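Side-chain contacts in Non-ribosomal peptide synthetase (Methanobrevibacter ruminantium, PDB 6VTJ), which probably releases a peptide from its carrier domain by NAD(P)H-dependent reduction of the thioester, using a thiolation-reductase di-domain: residues R169-M174 and D184-R189; G133-L138 and C156-G161; Y177-F182 and Y325-F330. One frame throughout, in Å; residues are numbered along the deposited sequence.

All three contacts lie in the Rossmann-like part of the reductase. Contact 2 comes first along the chain. It links the turn after strand 129-132 to strand 154-158. Contact 1 follows, joining helix 166-177 to the loop before strand 190-194. In contact 3 the end of that helix meets the loop after strand 313-322. Its segments alternate with those of contact 1. The centre of contact 1 is about 11 Å from that of contact 2 and about 15 Å from that of contact 3. L170 packs on L158, and F137 meets F330, whose side chain is about 7 Å from the bound 4'-phosphopantetheine. The contacts run from the probable dinucleotide-binding turn along helix 166-177 to a loop near this arm.

Contact 1: residues R169-M174 and D184-R189; sequences RLIDVM and DLVGSR
With chi1 at -75°, I171 turns CG1 away from its carbonyl carbon and out to V186. This carries the longer branch off the helix toward the loop. In V186, CG1 is anti to the backbone N (chi1 173°), which leaves CG2 anti to the carbonyl carbon and facing the helix. I171 CG1 and V186 CG2 are 4.0 Å apart, and the two side chains cross obliquely. M174, one turn further along the helix, approaches the same methyl through its sulfur. M174 SD lies 4.3 Å from V186 CG2. V186 is thus the single loop residue that both helix side chains touch, and all the contacts are apolar.

The contact belongs to a beta-alpha-beta unit of the Rossmann-like fold. Helix 166-177 lies after strand 154-158, and segment 184-189 leads into strand 190-194. V186 also packs on P192 of that strand, and M174 on I190.

V186 sits in a tight turn that the loop makes just before the strand. S188 N bonds to L185 O at 3.0 Å. S188 OG bonds to L185 O at 3.2 Å, from the same face and well above the carbonyl plane. G187 follows V186 with positive phi. R189, at the strand's threshold, bonds through NE to G152 O and through NH1 to I147 O, near the end of helix 137-149.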
loop_
_atom_site.group_PDB
_atom_site.type_symbol
_atom_site.label_atom_id
_atom_site.label_comp_id
_atom_site.label_asym_id
_atom_site.label_seq_id
_atom_site.Cartn_x
_atom_site.Cartn_y
_atom_site.Cartn_z
ATOM N N ARG A 169 -22.178 0.069 -10.739
ATOM C CA ARG A 169 -20.722 0.188 -10.664
ATOM C C ARG A 169 -20.073 -1.089 -10.131
ATOM O O ARG A 169 -19.064 -1.559 -10.680
ATOM C CB ARG A 169 -20.331 1.374 -9.780
ATOM C CG ARG A 169 -18.835 1.582 -9.754
ATOM C CD ARG A 169 -18.384 2.697 -8.843
ATOM N NE ARG A 169 -16.924 2.739 -8.827
ATOM C CZ ARG A 169 -16.192 3.240 -7.840
ATOM N NH1 ARG A 169 -16.771 3.742 -6.757
ATOM N NH2 ARG A 169 -14.870 3.227 -7.938
ATOM N N LEU A 170 -20.610 -1.639 -9.033
ATOM C CA LEU A 170 -20.081 -2.900 -8.518
ATOM C C LEU A 170 -20.218 -4.017 -9.546
ATOM O O LEU A 170 -19.290 -4.816 -9.724
ATOM C CB LEU A 170 -20.769 -3.295 -7.215
ATOM C CG LEU A 170 -20.205 -4.583 -6.603
ATOM C CD1 LEU A 170 -18.831 -4.325 -5.982
ATOM C CD2 LEU A 170 -21.153 -5.162 -5.584
ATOM N N ILE A 171 -21.355 -4.080 -10.252
ATOM C CA ILE A 171 -21.529 -5.121 -11.265
ATOM C C ILE A 171 -20.495 -4.973 -12.377
ATOM O O ILE A 171 -19.937 -5.965 -12.876
ATOM C CB ILE A 171 -22.961 -5.086 -11.823
ATOM C CG1 ILE A 171 -23.928 -5.668 -10.796
ATOM C CG2 ILE A 171 -23.029 -5.862 -13.121
ATOM C CD1 ILE A 171 -25.376 -5.635 -11.222
ATOM N N ASP A 172 -20.204 -3.733 -12.765
ATOM C CA ASP A 172 -19.242 -3.507 -13.837
ATOM C C ASP A 172 -17.838 -3.917 -13.418
ATOM O O ASP A 172 -17.103 -4.521 -14.206
ATOM C CB ASP A 172 -19.249 -2.039 -14.260
ATOM C CG ASP A 172 -18.322 -1.782 -15.420
ATOM O OD1 ASP A 172 -18.500 -2.434 -16.471
ATOM O OD2 ASP A 172 -17.385 -0.975 -15.274
ATOM N N VAL A 173 -17.445 -3.588 -12.188
ATOM C CA VAL A 173 -16.129 -4.000 -11.699
ATOM C C VAL A 173 -16.043 -5.522 -11.605
ATOM O O VAL A 173 -15.025 -6.135 -11.976
ATOM C CB VAL A 173 -15.845 -3.332 -10.342
ATOM C CG1 VAL A 173 -14.495 -3.799 -9.781
ATOM C CG2 VAL A 173 -15.924 -1.825 -10.473
ATOM N N MET A 174 -17.114 -6.157 -11.111
ATOM C CA MET A 174 -17.144 -7.613 -11.011
ATOM C C MET A 174 -16.907 -8.255 -12.368
ATOM O O MET A 174 -16.110 -9.194 -12.496
ATOM C CB MET A 174 -18.481 -8.077 -10.432
ATOM C CG MET A 174 -18.608 -7.928 -8.926
ATOM S SD MET A 174 -20.318 -8.194 -8.425
ATOM C CE MET A 174 -20.378 -9.976 -8.671
ATOM N N ASP A 184 -26.098 -12.347 -10.906
ATOM C CA ASP A 184 -27.336 -12.872 -10.352
ATOM C C ASP A 184 -27.287 -13.023 -8.842
ATOM O O ASP A 184 -28.334 -13.223 -8.225
ATOM C CB ASP A 184 -27.676 -14.209 -11.013
ATOM C CG ASP A 184 -26.519 -15.189 -10.991
ATOM O OD1 ASP A 184 -25.349 -14.766 -11.171
ATOM O OD2 ASP A 184 -26.792 -16.396 -10.797
ATOM N N LEU A 185 -26.119 -12.921 -8.223
ATOM C CA LEU A 185 -26.104 -12.920 -6.768
ATOM C C LEU A 185 -26.341 -11.536 -6.192
ATOM O O LEU A 185 -26.622 -11.419 -4.999
ATOM C CB LEU A 185 -24.783 -13.494 -6.249
ATOM C CG LEU A 185 -24.502 -14.934 -6.690
ATOM C CD1 LEU A 185 -23.323 -15.507 -5.923
ATOM C CD2 LEU A 185 -25.740 -15.783 -6.468
ATOM N N VAL A 186 -26.231 -10.488 -7.007
ATOM C CA VAL A 186 -26.503 -9.133 -6.533
ATOM C C VAL A 186 -27.988 -9.015 -6.242
ATOM O O VAL A 186 -28.827 -9.224 -7.127
ATOM C CB VAL A 186 -26.049 -8.085 -7.559
ATOM C CG1 VAL A 186 -26.486 -6.701 -7.141
ATOM C CG2 VAL A 186 -24.524 -8.149 -7.719
ATOM N N GLY A 187 -28.316 -8.690 -4.998
ATOM C CA GLY A 187 -29.677 -8.716 -4.514
ATOM C C GLY A 187 -29.972 -9.864 -3.574
ATOM O O GLY A 187 -30.943 -9.788 -2.821
ATOM N N SER A 188 -29.179 -10.932 -3.600
ATOM C CA SER A 188 -29.343 -12.020 -2.636
ATOM C C SER A 188 -28.108 -12.138 -1.756
ATOM O O SER A 188 -28.172 -11.755 -0.587
ATOM C CB SER A 188 -29.685 -13.344 -3.334
ATOM O OG SER A 188 -28.768 -13.675 -4.357
ATOM N N ARG A 189 -26.971 -12.622 -2.272
ATOM C CA ARG A 189 -25.768 -12.699 -1.440
ATOM C C ARG A 189 -25.002 -11.380 -1.398
ATOM O O ARG A 189 -24.352 -11.091 -0.388
ATOM C CB ARG A 189 -24.809 -13.793 -1.929
ATOM C CG ARG A 189 -25.401 -15.171 -2.236
ATOM C CD ARG A 189 -25.032 -16.297 -1.237
ATOM N NE ARG A 189 -23.774 -16.153 -0.489
ATOM C CZ ARG A 189 -22.592 -16.680 -0.833
ATOM N NH1 ARG A 189 -22.440 -17.391 -1.946
ATOM N NH2 ARG A 189 -21.539 -16.488 -0.046
#

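Contact 2: residues G133-L138 and C156-G161; sequences GATGFL and CMLRKG
A134 has the most surface buried here, and its CB meets C156 CB at 3.7 Å. It belongs to the glycine-rich turn of a Rossmann-like fold, which follows strand 129-132 and precedes helix 137-149. The sequence TGATGFLG fits the TGxxGxxG pattern of extended short-chain dehydrogenases. In such relatives this turn holds the dinucleotide, so a similar role is probable here. Strand 154-158 is the next strand of the same beta-alpha-beta unit.

Residues G133 to G136 form a type I turn, closed by G136 N bonding to G133 O at 3.1 Å. The turn presents A134 and T135 to the strand. C156 SG also lies 4.1 Å from A134 CB. L170 of helix 166-177 packs on A134 as well.

L158 and T135 make the second apolar meeting. T135 CG2 approaches L158 CD2 at 3.9 Å, and the side chains cross at about a right angle. In T135 the methyl is anti to the carbonyl carbon, while OG1 (chi1 58°) lies between the backbone N and that carbon. The methyl branch, not the hydroxyl, therefore faces L158. L158 also rests on L170 and C166.

No direct hydrogen bond joins the two segments. Two waters bridge them instead, and both donate to M157 O. One accepts from G133 N at 2.7 Å. The other accepts from A134 N at 2.8 Å and donates to M157 O at 2.6 Å.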
loop_
_atom_site.group_PDB
_atom_site.type_symbol
_atom_site.label_atom_id
_atom_site.label_comp_id
_atom_site.label_asym_id
_atom_site.label_seq_id
_atom_site.Cartn_x
_atom_site.Cartn_y
_atom_site.Cartn_z
ATOM N N GLY A 133 -14.195 -0.886 0.273
ATOM C CA GLY A 133 -13.194 -0.947 -0.766
ATOM C C GLY A 133 -13.411 -2.046 -1.777
ATOM O O GLY A 133 -12.437 -2.540 -2.363
ATOM N N ALA A 134 -14.665 -2.445 -2.009
ATOM C CA ALA A 134 -14.931 -3.587 -2.880
ATOM C C ALA A 134 -14.509 -3.347 -4.327
ATOM O O ALA A 134 -14.419 -4.310 -5.092
ATOM C CB ALA A 134 -16.418 -3.949 -2.830
ATOM N N THR A 135 -14.255 -2.098 -4.729
ATOM C CA THR A 135 -13.887 -1.794 -6.107
ATOM C C THR A 135 -12.387 -1.704 -6.322
ATOM O O THR A 135 -11.955 -1.536 -7.468
ATOM C CB THR A 135 -14.516 -0.473 -6.563
ATOM O OG1 THR A 135 -14.101 0.587 -5.693
ATOM C CG2 THR A 135 -16.010 -0.583 -6.521
ATOM N N GLY A 136 -11.586 -1.768 -5.260
ATOM C CA GLY A 136 -10.151 -1.777 -5.426
ATOM C C GLY A 136 -9.675 -3.177 -5.711
ATOM O O GLY A 136 -10.440 -4.142 -5.657
ATOM N N PHE A 137 -8.372 -3.283 -6.006
ATOM C CA PHE A 137 -7.769 -4.559 -6.390
ATOM C C PHE A 137 -7.973 -5.625 -5.314
ATOM O O PHE A 137 -8.392 -6.752 -5.609
ATOM C CB PHE A 137 -6.274 -4.355 -6.664
ATOM C CG PHE A 137 -5.572 -5.556 -7.232
ATOM C CD1 PHE A 137 -6.142 -6.299 -8.251
ATOM C CD2 PHE A 137 -4.304 -5.909 -6.786
ATOM C CE1 PHE A 137 -5.467 -7.411 -8.792
ATOM C CE2 PHE A 137 -3.624 -7.022 -7.309
ATOM C CZ PHE A 137 -4.200 -7.761 -8.319
ATOM N N LEU A 138 -7.660 -5.296 -4.063
ATOM C CA LEU A 138 -7.835 -6.270 -2.995
ATOM C C LEU A 138 -9.317 -6.534 -2.731
ATOM O O LEU A 138 -9.746 -7.694 -2.690
ATOM C CB LEU A 138 -7.122 -5.793 -1.729
ATOM C CG LEU A 138 -7.281 -6.721 -0.516
ATOM C CD1 LEU A 138 -6.895 -8.208 -0.834
ATOM C CD2 LEU A 138 -6.482 -6.188 0.656
ATOM N N CYS A 156 -21.434 -4.453 0.358
ATOM C CA CYS A 156 -20.278 -3.762 -0.211
ATOM C C CYS A 156 -20.588 -2.279 -0.262
ATOM O O CYS A 156 -21.482 -1.862 -1.003
ATOM C CB CYS A 156 -19.946 -4.284 -1.605
ATOM S SG CYS A 156 -19.712 -6.062 -1.681
ATOM N N MET A 157 -19.846 -1.485 0.499
ATOM C CA MET A 157 -20.079 -0.046 0.533
ATOM C C MET A 157 -19.206 0.656 -0.504
ATOM O O MET A 157 -17.977 0.544 -0.463
ATOM C CB MET A 157 -19.808 0.522 1.921
ATOM C CG MET A 157 -20.405 1.906 2.104
ATOM S SD MET A 157 -19.765 2.781 3.544
ATOM C CE MET A 157 -20.435 1.787 4.863
ATOM N N LEU A 158 -19.820 1.403 -1.388
ATOM C CA LEU A 158 -19.126 2.123 -2.399
ATOM C C LEU A 158 -19.874 3.339 -2.938
ATOM O O LEU A 158 -21.047 3.462 -2.772
ATOM C CB LEU A 158 -18.808 1.191 -3.528
ATOM C CG LEU A 158 -19.924 0.524 -4.299
ATOM C CD1 LEU A 158 -20.542 1.408 -5.323
ATOM C CD2 LEU A 158 -19.583 -0.797 -4.889
ATOM N N ARG A 159 -19.147 4.230 -3.581
ATOM C CA ARG A 159 -19.733 5.394 -4.230
ATOM C C ARG A 159 -20.235 5.019 -5.621
ATOM O O ARG A 159 -19.679 4.140 -6.283
ATOM C CB ARG A 159 -18.696 6.520 -4.348
ATOM C CG ARG A 159 -18.168 7.074 -3.019
ATOM C CD ARG A 159 -17.142 8.218 -3.219
ATOM N NE ARG A 159 -15.761 7.744 -3.337
ATOM C CZ ARG A 159 -14.887 7.717 -2.332
ATOM N N LYS A 160 -21.282 5.715 -6.078
ATOM C CA LYS A 160 -21.810 5.444 -7.417
ATOM C C LYS A 160 -20.799 5.778 -8.510
ATOM O O LYS A 160 -20.820 5.163 -9.585
ATOM C CB LYS A 160 -23.106 6.226 -7.637
ATOM N N GLY A 161 -19.918 6.746 -8.264
ATOM C CA GLY A 161 -18.951 7.144 -9.275
ATOM C C GLY A 161 -19.625 7.670 -10.532
ATOM O O GLY A 161 -20.590 8.443 -10.483
HETATM O O HOH W 1 -15.659 1.424 0.548
HETATM O O HOH W 2 -16.998 -1.917 -0.483
#

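Contact 3: residues Y177-F182 and Y325-F330; sequences YFDEDF and YSDGVF
Y177 meets the side chain of V329 and the backbone oxygen of F330. The V329 contact is apolar: its CG1 comes in obliquely, 4.5 Å from Y177 CD1. The other is a weakly polar approach of a carbonyl oxygen to the ring edge, with F330 O near the ring plane and 3.8 Å from Y177 CE1. With chi1 at -82°, CG of Y177 is anti to the carbonyl carbon and the end of the ring swings toward segment 325-330. F137 and I140 of helix 137-149 also pack on Y177.

No hydrogen bond crosses between the segments. Y177 OH bonds to K332 N, and Y177 O to R324 NH1. Within segment 325-330, V329 N bonds to D327 OD1 at 3.2 Å, with an N-H...O angle of 158°. This is an Asx turn. The amide reaches OD1 from above the carboxylate plane.

The contact joins the end of helix 166-177 to the loop between strand 313-322 and helix 338-349. The runs 177-179 and 327-330 are nearly antiparallel, 164° apart. The F330 side chain is about 7 Å from the bound 4'-phosphopantetheine.

Charge is the third kind of interaction. D179 OD2 and D327 OD2 are 4.2 Å apart and would repel if both are ionised. D179 is exposed, so solvent probably weakens this. R324 forms a salt bridge to D327 OD1 and probably offsets part of the repulsion.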
loop_
_atom_site.group_PDB
_atom_site.type_symbol
_atom_site.label_atom_id
_atom_site.label_comp_id
_atom_site.label_asym_id
_atom_site.label_seq_id
_atom_site.Cartn_x
_atom_site.Cartn_y
_atom_site.Cartn_z
ATOM N N TYR A 177 -13.261 -7.991 -13.601
ATOM C CA TYR A 177 -12.235 -8.841 -13.000
ATOM C C TYR A 177 -12.502 -10.338 -13.112
ATOM O O TYR A 177 -11.565 -11.129 -12.967
ATOM C CB TYR A 177 -12.071 -8.494 -11.513
ATOM C CG TYR A 177 -11.176 -7.300 -11.244
ATOM C CD1 TYR A 177 -9.794 -7.417 -11.317
ATOM C CD2 TYR A 177 -11.714 -6.057 -10.906
ATOM C CE1 TYR A 177 -8.963 -6.327 -11.070
ATOM C CE2 TYR A 177 -10.895 -4.966 -10.652
ATOM C CZ TYR A 177 -9.515 -5.112 -10.735
ATOM O OH TYR A 177 -8.681 -4.043 -10.487
ATOM N N PHE A 178 -13.742 -10.763 -13.315
ATOM C CA PHE A 178 -14.073 -12.173 -13.182
ATOM C C PHE A 178 -14.449 -12.782 -14.522
ATOM O O PHE A 178 -15.121 -12.148 -15.347
ATOM C CB PHE A 178 -15.236 -12.418 -12.222
ATOM C CG PHE A 178 -15.056 -11.840 -10.859
ATOM C CD1 PHE A 178 -13.803 -11.455 -10.395
ATOM C CD2 PHE A 178 -16.162 -11.703 -10.020
ATOM C CE1 PHE A 178 -13.646 -10.928 -9.137
ATOM C CE2 PHE A 178 -16.016 -11.176 -8.746
ATOM C CZ PHE A 178 -14.744 -10.778 -8.311
ATOM N N ASP A 179 -14.031 -14.037 -14.693
ATOM C CA ASP A 179 -14.577 -14.900 -15.734
ATOM C C ASP A 179 -16.023 -15.267 -15.432
ATOM O O ASP A 179 -16.902 -15.103 -16.287
ATOM C CB ASP A 179 -13.728 -16.164 -15.861
ATOM C CG ASP A 179 -12.333 -15.884 -16.380
ATOM O OD1 ASP A 179 -12.184 -15.008 -17.269
ATOM O OD2 ASP A 179 -11.388 -16.548 -15.891
ATOM N N GLU A 180 -16.283 -15.775 -14.222
ATOM C CA GLU A 180 -17.650 -16.025 -13.785
ATOM C C GLU A 180 -18.454 -14.738 -13.778
ATOM O O GLU A 180 -17.949 -13.666 -13.417
ATOM C CB GLU A 180 -17.699 -16.603 -12.365
ATOM C CG GLU A 180 -16.976 -17.882 -12.135
ATOM C CD GLU A 180 -15.689 -17.631 -11.420
ATOM O OE1 GLU A 180 -15.022 -16.648 -11.790
ATOM O OE2 GLU A 180 -15.348 -18.391 -10.497
ATOM N N ASP A 181 -19.720 -14.860 -14.123
ATOM C CA ASP A 181 -20.690 -13.787 -13.970
ATOM C C ASP A 181 -21.451 -14.052 -12.674
ATOM O O ASP A 181 -22.307 -14.934 -12.614
ATOM C CB ASP A 181 -21.608 -13.731 -15.186
ATOM C CG ASP A 181 -22.583 -12.575 -15.128
ATOM O OD1 ASP A 181 -22.653 -11.909 -14.077
ATOM O OD2 ASP A 181 -23.272 -12.318 -16.140
ATOM N N PHE A 182 -21.147 -13.287 -11.629
ATOM C CA PHE A 182 -21.886 -13.390 -10.379
ATOM C C PHE A 182 -22.907 -12.261 -10.216
ATOM O O PHE A 182 -23.283 -11.921 -9.083
ATOM C CB PHE A 182 -20.907 -13.449 -9.213
ATOM C CG PHE A 182 -20.247 -14.797 -9.058
ATOM C CD1 PHE A 182 -21.010 -15.965 -9.079
ATOM C CD2 PHE A 182 -18.873 -14.907 -8.917
ATOM C CE1 PHE A 182 -20.407 -17.239 -8.942
ATOM C CE2 PHE A 182 -18.259 -16.171 -8.778
ATOM C CZ PHE A 182 -19.030 -17.339 -8.801
ATOM N N TYR A 325 -2.624 -15.697 -8.931
ATOM C CA TYR A 325 -1.894 -16.927 -9.209
ATOM C C TYR A 325 -2.526 -17.702 -10.359
ATOM O O TYR A 325 -1.816 -18.281 -11.200
ATOM C CB TYR A 325 -1.849 -17.790 -7.949
ATOM C CG TYR A 325 -1.042 -19.054 -8.128
ATOM C CD1 TYR A 325 0.343 -19.001 -8.234
ATOM C CD2 TYR A 325 -1.658 -20.298 -8.200
ATOM C CE1 TYR A 325 1.101 -20.171 -8.403
ATOM C CE2 TYR A 325 -0.910 -21.471 -8.364
ATOM C CZ TYR A 325 0.460 -21.402 -8.459
ATOM O OH TYR A 325 1.200 -22.558 -8.614
ATOM N N SER A 326 -3.861 -17.700 -10.431
ATOM C CA SER A 326 -4.550 -18.570 -11.376
ATOM C C SER A 326 -4.283 -18.150 -12.811
ATOM O O SER A 326 -3.951 -18.984 -13.653
ATOM C CB SER A 326 -6.053 -18.581 -11.093
ATOM O OG SER A 326 -6.612 -17.270 -11.149
ATOM N N ASP A 327 -4.395 -16.857 -13.104
ATOM C CA ASP A 327 -4.357 -16.405 -14.492
ATOM C C ASP A 327 -3.516 -15.159 -14.733
ATOM O O ASP A 327 -3.541 -14.634 -15.857
ATOM C CB ASP A 327 -5.787 -16.136 -14.994
ATOM C CG ASP A 327 -6.532 -15.108 -14.141
ATOM O OD1 ASP A 327 -5.919 -14.440 -13.254
ATOM O OD2 ASP A 327 -7.762 -14.977 -14.355
ATOM N N GLY A 328 -2.817 -14.640 -13.722
ATOM C CA GLY A 328 -1.908 -13.523 -13.924
ATOM C C GLY A 328 -2.551 -12.158 -14.020
ATOM O O GLY A 328 -1.861 -11.186 -14.363
ATOM N N VAL A 329 -3.838 -12.038 -13.714
ATOM C CA VAL A 329 -4.532 -10.766 -13.888
ATOM C C VAL A 329 -4.142 -9.837 -12.751
ATOM O O VAL A 329 -4.205 -10.217 -11.576
ATOM C CB VAL A 329 -6.055 -10.971 -13.952
ATOM C CG1 VAL A 329 -6.784 -9.655 -13.730
ATOM C CG2 VAL A 329 -6.442 -11.554 -15.285
ATOM N N PHE A 330 -3.770 -8.606 -13.105
ATOM C CA PHE A 330 -3.362 -7.551 -12.197
ATOM C C PHE A 330 -4.473 -6.506 -12.096
ATOM O O PHE A 330 -5.552 -6.663 -12.672
ATOM C CB PHE A 330 -2.033 -6.958 -12.680
ATOM C CG PHE A 330 -1.363 -6.078 -11.664
ATOM C CD1 PHE A 330 -1.197 -6.513 -10.352
ATOM C CD2 PHE A 330 -0.937 -4.803 -12.010
ATOM C CE1 PHE A 330 -0.592 -5.704 -9.411
ATOM C CE2 PHE A 330 -0.346 -3.968 -11.074
ATOM C CZ PHE A 330 -0.159 -4.427 -9.763
#